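Local coordinates for uncharacterized protein (Treponema denticola ATCC 35404, PDB 6R9N) that serves as an iron and oxygen sensor for bacterial chemotaxis, stabilising a peroxide at a di-iron centre in a metallo-beta-lactamase-type fold, at residues R45-D50 with I73-F78; H145-P150 with N203-K208; T180-F185 with A227-E232. All coordinates share one frame; numbering follows the deposited sequence.

Contact 1. Residues R45-D50 with I73-F78; sequences RGVLLD and IDTIFF
Arg45 and Asp74 form a salt bridge where this parallel strand pair begins. The guanidinium comes side-on, edge to edge with the carboxylate and only 14° from its plane, with Arg45 NE 3.0 Å from Asp74 OD2 and Arg45 NH1 2.6 Å from Asp74 OD1. Both oxygens are approached on their syn sides, and bends at chi2 and chi3 curl the arginine chain round to reach them. Backbone bonds join the strands: Asp74 N to Gly46 O (3.1 Å), Leu48 N to Thr75 O (2.9 Å), Phe77 N to Leu48 O (2.8 Å) and Asp50 N to Phe77 O (2.9 Å). Between Gly46 and Val47 the register slips by one residue, a beta bulge that leaves Asp74 as the extra residue. Apolar contacts cover both faces: Leu48 CB rests 4.0 Å from Ile76 CG1 on one, while on the other Val47 lies alongside Thr75 and Leu49 CD2 touches Phe77 CB at 3.6 Å. With helix 57-65 the strands make a beta-alpha-beta unit. Strands 38-42 and 99-103 flank the pair in the sheet, and Phe164 of the second sheet packs on Leu49 and Phe77.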
loop_
_atom_site.group_PDB
_atom_site.type_symbol
_atom_site.label_atom_id
_atom_site.label_comp_id
_atom_site.label_asym_id
_atom_site.label_seq_id
_atom_site.Cartn_x
_atom_site.Cartn_y
_atom_site.Cartn_z
ATOM N N ARG A 45 -2.363 3.196 -30.414
ATOM C CA ARG A 45 -1.440 2.996 -29.299
ATOM C C ARG A 45 -2.232 2.792 -28.010
ATOM O O ARG A 45 -3.369 3.258 -27.889
ATOM C CB ARG A 45 -0.481 4.184 -29.149
ATOM C CG ARG A 45 -0.027 4.779 -30.485
ATOM C CD ARG A 45 0.858 3.797 -31.241
ATOM N NE ARG A 45 1.863 3.233 -30.348
ATOM C CZ ARG A 45 2.770 2.332 -30.704
ATOM N NH1 ARG A 45 3.641 1.882 -29.808
ATOM N NH2 ARG A 45 2.820 1.893 -31.950
ATOM N N GLY A 46 -1.637 2.085 -27.048
ATOM C CA GLY A 46 -2.346 1.639 -25.856
ATOM C C GLY A 46 -1.856 2.289 -24.569
ATOM O O GLY A 46 -0.684 2.640 -24.441
ATOM N N VAL A 47 -2.776 2.458 -23.620
ATOM C CA VAL A 47 -2.471 2.879 -22.254
ATOM C C VAL A 47 -3.172 1.890 -21.330
ATOM O O VAL A 47 -4.399 1.746 -21.392
ATOM C CB VAL A 47 -2.940 4.319 -21.966
ATOM C CG1 VAL A 47 -2.683 4.691 -20.505
ATOM C CG2 VAL A 47 -2.285 5.324 -22.929
ATOM N N LEU A 48 -2.400 1.188 -20.509
ATOM C CA LEU A 48 -2.923 0.136 -19.642
ATOM C C LEU A 48 -3.090 0.657 -18.221
ATOM O O LEU A 48 -2.132 1.166 -17.635
ATOM C CB LEU A 48 -1.976 -1.061 -19.661
ATOM C CG LEU A 48 -2.434 -2.399 -19.090
ATOM C CD1 LEU A 48 -3.797 -2.812 -19.671
ATOM C CD2 LEU A 48 -1.360 -3.452 -19.385
ATOM N N LEU A 49 -4.286 0.480 -17.648
ATOM C CA LEU A 49 -4.588 0.983 -16.309
ATOM C C LEU A 49 -4.666 -0.161 -15.300
ATOM O O LEU A 49 -5.480 -1.080 -15.455
ATOM C CB LEU A 49 -5.899 1.766 -16.301
ATOM C CG LEU A 49 -6.066 2.946 -17.250
ATOM C CD1 LEU A 49 -7.218 3.820 -16.822
ATOM C CD2 LEU A 49 -4.808 3.764 -17.323
ATOM N N ASP A 50 -3.851 -0.060 -14.233
ATOM C CA ASP A 50 -3.796 -0.974 -13.090
ATOM C C ASP A 50 -3.952 -2.423 -13.529
ATOM O O ASP A 50 -4.949 -3.084 -13.209
ATOM C CB ASP A 50 -4.863 -0.608 -12.059
ATOM C CG ASP A 50 -4.455 0.583 -11.215
ATOM O OD1 ASP A 50 -3.497 1.292 -11.619
ATOM O OD2 ASP A 50 -5.082 0.812 -10.149
ATOM N N ILE A 73 1.471 -0.923 -26.555
ATOM C CA ILE A 73 1.188 -0.265 -25.284
ATOM C C ILE A 73 2.400 0.581 -24.915
ATOM O O ILE A 73 3.472 0.053 -24.617
ATOM C CB ILE A 73 0.847 -1.278 -24.186
ATOM C CG1 ILE A 73 -0.525 -1.896 -24.498
ATOM C CG2 ILE A 73 0.843 -0.598 -22.824
ATOM C CD1 ILE A 73 -0.816 -3.202 -23.792
ATOM N N ASP A 74 2.236 1.898 -24.965
ATOM C CA ASP A 74 3.297 2.841 -24.660
ATOM C C ASP A 74 3.334 3.240 -23.198
ATOM O O ASP A 74 4.386 3.679 -22.718
ATOM C CB ASP A 74 3.128 4.113 -25.495
ATOM C CG ASP A 74 3.133 3.839 -26.988
ATOM O OD1 ASP A 74 3.813 2.875 -27.415
ATOM O OD2 ASP A 74 2.457 4.588 -27.730
ATOM N N THR A 75 2.215 3.118 -22.490
ATOM C CA THR A 75 2.100 3.635 -21.136
ATOM C C THR A 75 1.345 2.642 -20.264
ATOM O O THR A 75 0.371 2.035 -20.704
ATOM C CB THR A 75 1.386 4.995 -21.143
ATOM O OG1 THR A 75 2.228 5.966 -21.777
ATOM C CG2 THR A 75 1.077 5.473 -19.729
ATOM N N ILE A 76 1.803 2.477 -19.033
ATOM C CA ILE A 76 1.124 1.675 -18.026
ATOM C C ILE A 76 0.967 2.554 -16.792
ATOM O O ILE A 76 1.951 3.108 -16.293
ATOM C CB ILE A 76 1.909 0.398 -17.695
ATOM C CG1 ILE A 76 1.953 -0.521 -18.912
ATOM C CG2 ILE A 76 1.305 -0.315 -16.503
ATOM C CD1 ILE A 76 3.002 -1.608 -18.797
ATOM N N PHE A 77 -0.263 2.697 -16.316
ATOM C CA PHE A 77 -0.584 3.593 -15.218
ATOM C C PHE A 77 -0.883 2.764 -13.980
ATOM O O PHE A 77 -1.688 1.832 -14.043
ATOM C CB PHE A 77 -1.776 4.468 -15.581
ATOM C CG PHE A 77 -2.272 5.335 -14.454
ATOM C CD1 PHE A 77 -1.758 6.616 -14.272
ATOM C CD2 PHE A 77 -3.273 4.883 -13.598
ATOM C CE1 PHE A 77 -2.224 7.425 -13.265
ATOM C CE2 PHE A 77 -3.745 5.683 -12.581
ATOM C CZ PHE A 77 -3.221 6.954 -12.406
ATOM N N PHE A 78 -0.220 3.088 -12.873
ATOM C CA PHE A 78 -0.448 2.456 -11.575
ATOM C C PHE A 78 -1.063 3.507 -10.659
ATOM O O PHE A 78 -0.398 4.498 -10.319
ATOM C CB PHE A 78 0.860 1.955 -10.949
ATOM C CG PHE A 78 1.444 0.735 -11.590
ATOM C CD1 PHE A 78 0.813 0.087 -12.621
ATOM C CD2 PHE A 78 2.635 0.221 -11.130
ATOM C CE1 PHE A 78 1.366 -1.045 -13.193
ATOM C CE2 PHE A 78 3.193 -0.915 -11.699
ATOM C CZ PHE A 78 2.553 -1.542 -12.737
#

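Contact 2. Residues H145-P150 with N203-K208. With FE (Fe (III) ion), chain D.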
loop_
_atom_site.group_PDB
_atom_site.type_symbol
_atom_site.label_atom_id
_atom_site.label_comp_id
_atom_site.label_asym_id
_atom_site.label_seq_id
_atom_site.Cartn_x
_atom_site.Cartn_y
_atom_site.Cartn_z
ATOM N N HIS A 145 -4.731 11.334 -2.980
ATOM C CA HIS A 145 -3.851 10.871 -1.927
ATOM C C HIS A 145 -4.630 10.564 -0.651
ATOM O O HIS A 145 -5.667 11.169 -0.358
ATOM C CB HIS A 145 -2.759 11.917 -1.677
ATOM C CG HIS A 145 -2.008 12.293 -2.916
ATOM N ND1 HIS A 145 -1.283 11.378 -3.653
ATOM C CD2 HIS A 145 -1.886 13.479 -3.560
ATOM C CE1 HIS A 145 -0.739 11.989 -4.692
ATOM N NE2 HIS A 145 -1.093 13.264 -4.661
ATOM N N PHE A 146 -4.133 9.584 0.096
ATOM C CA PHE A 146 -4.727 9.189 1.375
ATOM C C PHE A 146 -6.146 8.651 1.225
ATOM O O PHE A 146 -6.937 8.683 2.183
ATOM C CB PHE A 146 -4.692 10.344 2.382
ATOM C CG PHE A 146 -3.311 10.724 2.773
ATOM C CD1 PHE A 146 -2.573 9.904 3.606
ATOM C CD2 PHE A 146 -2.723 11.865 2.266
ATOM C CE1 PHE A 146 -1.272 10.238 3.951
ATOM C CE2 PHE A 146 -1.412 12.208 2.620
ATOM C CZ PHE A 146 -0.700 11.397 3.456
ATOM N N MET A 147 -6.469 8.103 0.046
ATOM C CA MET A 147 -7.767 7.476 -0.177
ATOM C C MET A 147 -7.632 6.152 -0.934
ATOM O O MET A 147 -8.206 5.975 -2.004
ATOM C CB MET A 147 -8.692 8.419 -0.949
ATOM C CG MET A 147 -9.139 9.650 -0.161
ATOM S SD MET A 147 -9.830 11.016 -1.170
ATOM C CE MET A 147 -11.257 10.240 -1.937
ATOM N N HIS A 148 -6.866 5.188 -0.409
ATOM C CA HIS A 148 -6.217 5.183 0.909
ATOM C C HIS A 148 -4.732 5.536 0.888
ATOM O O HIS A 148 -4.182 6.021 1.885
ATOM C CB HIS A 148 -6.339 3.792 1.527
ATOM C CG HIS A 148 -5.777 2.705 0.657
ATOM N ND1 HIS A 148 -4.479 2.253 0.761
ATOM C CD2 HIS A 148 -6.335 2.005 -0.357
ATOM C CE1 HIS A 148 -4.271 1.303 -0.128
ATOM N NE2 HIS A 148 -5.381 1.137 -0.827
ATOM N N SER A 149 -4.074 5.285 -0.235
ATOM C CA SER A 149 -2.608 5.336 -0.207
ATOM C C SER A 149 -2.122 6.786 -0.209
ATOM O O SER A 149 -2.727 7.640 -0.874
ATOM C CB SER A 149 -2.032 4.600 -1.429
ATOM O OG SER A 149 -0.679 4.953 -1.671
ATOM N N PRO A 150 -1.018 7.078 0.499
ATOM C CA PRO A 150 -0.517 8.462 0.549
ATOM C C PRO A 150 -0.064 8.995 -0.801
ATOM O O PRO A 150 0.011 10.220 -0.965
ATOM C CB PRO A 150 0.664 8.395 1.533
ATOM C CG PRO A 150 1.074 6.955 1.564
ATOM C CD PRO A 150 -0.181 6.150 1.290
ATOM N N ASN A 203 -12.968 12.474 6.378
ATOM C CA ASN A 203 -13.887 13.297 5.597
ATOM C C ASN A 203 -13.189 14.524 5.024
ATOM O O ASN A 203 -13.570 15.013 3.951
ATOM C CB ASN A 203 -15.079 13.717 6.451
ATOM C CG ASN A 203 -16.103 14.493 5.663
ATOM O OD1 ASN A 203 -16.148 15.722 5.723
ATOM N ND2 ASN A 203 -16.918 13.780 4.893
ATOM N N LYS A 204 -12.174 15.041 5.725
ATOM C CA LYS A 204 -11.432 16.195 5.228
ATOM C C LYS A 204 -10.810 15.914 3.863
ATOM O O LYS A 204 -10.903 16.742 2.948
ATOM C CB LYS A 204 -10.364 16.600 6.249
ATOM C CG LYS A 204 -9.369 17.618 5.735
ATOM C CD LYS A 204 -8.377 18.048 6.831
ATOM C CE LYS A 204 -7.475 19.180 6.329
ATOM N NZ LYS A 204 -6.352 19.477 7.292
ATOM N N ILE A 205 -10.154 14.757 3.704
ATOM C CA ILE A 205 -9.533 14.462 2.414
ATOM C C ILE A 205 -10.602 14.085 1.396
ATOM O O ILE A 205 -10.556 14.507 0.231
ATOM C CB ILE A 205 -8.451 13.371 2.547
ATOM C CG1 ILE A 205 -7.631 13.301 1.268
ATOM C CG2 ILE A 205 -9.059 12.007 2.847
ATOM C CD1 ILE A 205 -6.932 14.635 0.921
ATOM N N VAL A 206 -11.625 13.359 1.840
ATOM C CA VAL A 206 -12.624 12.837 0.922
ATOM C C VAL A 206 -13.451 13.966 0.303
ATOM O O VAL A 206 -13.760 13.938 -0.897
ATOM C CB VAL A 206 -13.508 11.834 1.682
ATOM C CG1 VAL A 206 -14.815 11.772 1.070
ATOM C CG2 VAL A 206 -12.853 10.455 1.716
ATOM N N SER A 207 -13.789 14.993 1.088
ATOM C CA SER A 207 -14.630 16.072 0.562
ATOM C C SER A 207 -13.865 17.033 -0.335
ATOM O O SER A 207 -14.466 17.610 -1.248
ATOM C CB SER A 207 -15.292 16.849 1.702
ATOM O OG SER A 207 -14.307 17.446 2.526
ATOM N N LYS A 208 -12.559 17.233 -0.087
ATOM C CA LYS A 208 -11.732 18.002 -1.016
ATOM C C LYS A 208 -11.604 17.288 -2.361
ATOM O O LYS A 208 -11.641 17.927 -3.422
ATOM C CB LYS A 208 -10.346 18.245 -0.416
ATOM C CG LYS A 208 -9.455 19.159 -1.270
HETATM FE FE FE D . -5.448 -0.234 -2.538
#
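Ile205 and Val206, in the first turn of helix 203-215, meet the loop that carries His148, chiefly through Met147. At the start of the helix, the carbonyl oxygen of Asn203 takes two donors from Ser207, backbone N and OG, which reach it from opposite faces of its plane. Lys204 points off to the second subunit, where its NZ bonds Thr248 O. Ile205 faces the loop: its CG1, anti to the backbone N (chi1 -168°), lies 3.3 Å from His145 O, and its CG2 sits 3.8 Å from Met147 CG. The loop joins strands 138-143 and 153-157 of the metallo-beta-lactamase fold. A cis peptide follows Met147, and the next residue, His148, binds an iron through NE2 at 2.2 Å; His80, Asp82 and Asp167 bind the same iron, and a bound peroxide touches His148. Back on the helix, Val206 receives the end of the methionine, which crosses it at about a right angle. Met147 SD is 3.9 Å from Val206 CA, and a bend at chi3 (61°) brings Met147 CE to 4.0 Å from Val206 CG2.

Contact 3. Residues T180-F185 with A227-E232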
loop_
_atom_site.group_PDB
_atom_site.type_symbol
_atom_site.label_atom_id
_atom_site.label_comp_id
_atom_site.label_asym_id
_atom_site.label_seq_id
_atom_site.Cartn_x
_atom_site.Cartn_y
_atom_site.Cartn_z
ATOM N N THR A 180 -22.211 -4.355 -15.728
ATOM C CA THR A 180 -21.136 -3.412 -16.008
ATOM C C THR A 180 -21.334 -2.111 -15.233
ATOM O O THR A 180 -20.404 -1.614 -14.589
ATOM C CB THR A 180 -21.036 -3.133 -17.511
ATOM O OG1 THR A 180 -20.801 -4.359 -18.219
ATOM C CG2 THR A 180 -19.883 -2.172 -17.804
ATOM N N PHE A 181 -22.544 -1.559 -15.265
ATOM C CA PHE A 181 -22.854 -0.307 -14.590
ATOM C C PHE A 181 -23.718 -0.491 -13.346
ATOM O O PHE A 181 -24.559 -1.384 -13.278
ATOM C CB PHE A 181 -23.542 0.646 -15.565
ATOM C CG PHE A 181 -22.725 0.926 -16.792
ATOM C CD1 PHE A 181 -21.572 1.707 -16.709
ATOM C CD2 PHE A 181 -23.087 0.384 -18.024
ATOM C CE1 PHE A 181 -20.806 1.966 -17.838
ATOM C CE2 PHE A 181 -22.337 0.644 -19.158
ATOM C CZ PHE A 181 -21.188 1.429 -19.068
ATOM N N VAL A 182 -23.472 0.353 -12.347
ATOM C CA VAL A 182 -24.367 0.510 -11.206
ATOM C C VAL A 182 -25.701 1.080 -11.689
ATOM O O VAL A 182 -25.734 2.060 -12.443
ATOM C CB VAL A 182 -23.713 1.435 -10.168
ATOM C CG1 VAL A 182 -24.595 1.636 -8.957
ATOM C CG2 VAL A 182 -22.369 0.900 -9.740
ATOM N N GLU A 183 -26.820 0.449 -11.297
ATOM C CA GLU A 183 -28.075 1.136 -11.622
ATOM C C GLU A 183 -28.989 1.386 -10.432
ATOM O O GLU A 183 -29.960 2.127 -10.564
ATOM C CB GLU A 183 -28.828 0.485 -12.774
ATOM C CG GLU A 183 -28.128 0.810 -14.151
ATOM C CD GLU A 183 -28.187 2.305 -14.481
ATOM O OE1 GLU A 183 -27.224 2.843 -15.065
ATOM O OE2 GLU A 183 -29.170 2.979 -14.094
ATOM N N ASP A 184 -28.676 0.864 -9.258
ATOM C CA ASP A 184 -29.427 1.247 -8.064
ATOM C C ASP A 184 -28.402 1.525 -6.975
ATOM O O ASP A 184 -27.796 0.593 -6.436
ATOM C CB ASP A 184 -30.438 0.183 -7.621
ATOM C CG ASP A 184 -31.182 0.587 -6.358
ATOM O OD1 ASP A 184 -31.562 1.794 -6.232
ATOM O OD2 ASP A 184 -31.353 -0.278 -5.464
ATOM N N PHE A 185 -28.194 2.816 -6.697
ATOM C CA PHE A 185 -27.192 3.215 -5.715
ATOM C C PHE A 185 -27.474 2.602 -4.353
ATOM O O PHE A 185 -26.542 2.211 -3.637
ATOM C CB PHE A 185 -27.123 4.737 -5.613
ATOM C CG PHE A 185 -25.906 5.227 -4.894
ATOM C CD1 PHE A 185 -24.659 5.093 -5.468
ATOM C CD2 PHE A 185 -26.003 5.791 -3.634
ATOM C CE1 PHE A 185 -23.529 5.516 -4.801
ATOM C CE2 PHE A 185 -24.879 6.231 -2.959
ATOM C CZ PHE A 185 -23.635 6.089 -3.543
ATOM N N ALA A 227 -18.525 -2.431 -10.129
ATOM C CA ALA A 227 -19.181 -1.870 -11.298
ATOM C C ALA A 227 -18.938 -0.365 -11.402
ATOM O O ALA A 227 -18.573 0.311 -10.434
ATOM C CB ALA A 227 -20.680 -2.162 -11.270
ATOM N N ILE A 228 -19.178 0.148 -12.604
ATOM C CA ILE A 228 -18.856 1.512 -13.021
ATOM C C ILE A 228 -20.052 2.421 -12.769
ATOM O O ILE A 228 -21.201 2.030 -13.002
ATOM C CB ILE A 228 -18.453 1.520 -14.515
ATOM C CG1 ILE A 228 -17.127 0.781 -14.713
ATOM C CG2 ILE A 228 -18.387 2.960 -15.076
ATOM C CD1 ILE A 228 -16.999 0.061 -16.037
ATOM N N TYR A 229 -19.788 3.645 -12.307
ATOM C CA TYR A 229 -20.827 4.656 -12.125
ATOM C C TYR A 229 -20.957 5.491 -13.391
ATOM O O TYR A 229 -19.955 6.002 -13.903
ATOM C CB TYR A 229 -20.490 5.568 -10.933
ATOM C CG TYR A 229 -20.159 4.815 -9.659
ATOM C CD1 TYR A 229 -18.881 4.305 -9.433
ATOM C CD2 TYR A 229 -21.119 4.616 -8.683
ATOM C CE1 TYR A 229 -18.579 3.612 -8.269
ATOM C CE2 TYR A 229 -20.828 3.928 -7.519
ATOM C CZ TYR A 229 -19.556 3.421 -7.321
ATOM O OH TYR A 229 -19.267 2.712 -6.175
ATOM N N LYS A 230 -22.174 5.606 -13.917
ATOM C CA LYS A 230 -22.405 6.477 -15.062
ATOM C C LYS A 230 -23.675 7.287 -14.836
ATOM O O LYS A 230 -24.526 6.929 -14.017
ATOM C CB LYS A 230 -22.438 5.707 -16.392
ATOM C CG LYS A 230 -23.695 4.920 -16.675
ATOM C CD LYS A 230 -23.696 4.444 -18.137
ATOM C CE LYS A 230 -24.680 3.293 -18.377
ATOM N NZ LYS A 230 -26.106 3.635 -18.122
ATOM N N ASP A 231 -23.736 8.435 -15.512
ATOM C CA ASP A 231 -24.904 9.336 -15.550
ATOM C C ASP A 231 -25.258 9.763 -14.127
ATOM O O ASP A 231 -24.364 10.194 -13.383
ATOM C CB ASP A 231 -26.026 8.635 -16.307
ATOM C CG ASP A 231 -25.658 8.325 -17.738
ATOM O OD1 ASP A 231 -24.813 9.048 -18.309
ATOM O OD2 ASP A 231 -26.205 7.344 -18.281
ATOM N N GLU A 232 -26.515 9.636 -13.702
ATOM C CA GLU A 232 -26.931 10.075 -12.379
ATOM C C GLU A 232 -26.182 9.357 -11.265
ATOM O O GLU A 232 -26.151 9.849 -10.136
ATOM C CB GLU A 232 -28.435 9.861 -12.222
ATOM C CG GLU A 232 -28.830 8.400 -12.066
ATOM C CD GLU A 232 -28.900 7.645 -13.404
ATOM O OE1 GLU A 232 -29.199 8.287 -14.442
ATOM O OE2 GLU A 232 -28.657 6.408 -13.411
HETATM O O HOH W 1 -23.957 3.606 -13.397
#
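Lys230 lays its aliphatic chain across the ring of Phe181. Its chi1 of 76° puts CG between the backbone N and the carbonyl carbon, with the next two torsions extended, which carries the chain across the face of the phenyl ring. Lys230 CB starts at the rim, 4.1 Å from Phe181 CD1; CG stays beside the same atom, and Lys230 CD, already over the ring, is 3.7 Å from Phe181 CD1. Lys230 CE, also over the face, is 3.5 Å from the centroid of the Phe181 ring, a CH-pi contact; Thr180 CG2 covers the opposite face. A turn at chi4 (62°) carries NZ past the ring centre, leaving an off-centre cation-pi contact, and towards Glu183, where Lys230 NZ and Glu183 OE1 form a salt bridge whose hydrogen bond, at 3.3 Å, is weak. Asp231 OD2 is a more distant partner of the same ammonium. This positive charge probably eases the approach of Glu232 to Glu183, whose carboxylates lie close together.

Beneath this chain the backbones join in a single bridge between Phe181 and Ile228. Ile228 N gives an almost straight bond to Thr180 O (2.9 Å, 178°), and Val182 N returns one to Ile228 O at 2.9 Å. Water 1 accepts from Lys230 N at 2.7 Å. Further along, Val182 CG2 lies over a face of the Tyr229 ring, and Phe185 CE1 reaches Tyr229 CE2 at 4.1 Å. Tyr229 OH bonds Gly169 O.

Leu11 of strand 9-13, in the other sheet, touches both Phe181 and Ile228. The loop before helix 185-199 thus fastens to 227-232, the segment that carries strand 229-230, the outermost of its sheet within this chain, at the margin of the two-sheet sandwich of the metallo-beta-lactamase fold, shortly after the iron ligands Gln224 and His225.

From the N terminus, contact 1 comes first: its return at 73-78 closes the loop through helix 57-65 and pairs two neighbouring strands of the first sheet. The chain then finishes that sheet and enters the second, where 145-150 opens contact 2. Before that contact closes at 203-208, the loop 180-185 opens contact 3, which closes only at 227-232; the two therefore cross, with helix 185-199 lying in both loops. Contact 2 ties an iron-binding loop to helix 203-215, and contact 3 ties another loop to the edge strand of the second sheet. Contact 1 sits across the chain's centre from both, its Asp50 side chain near the di-iron centre.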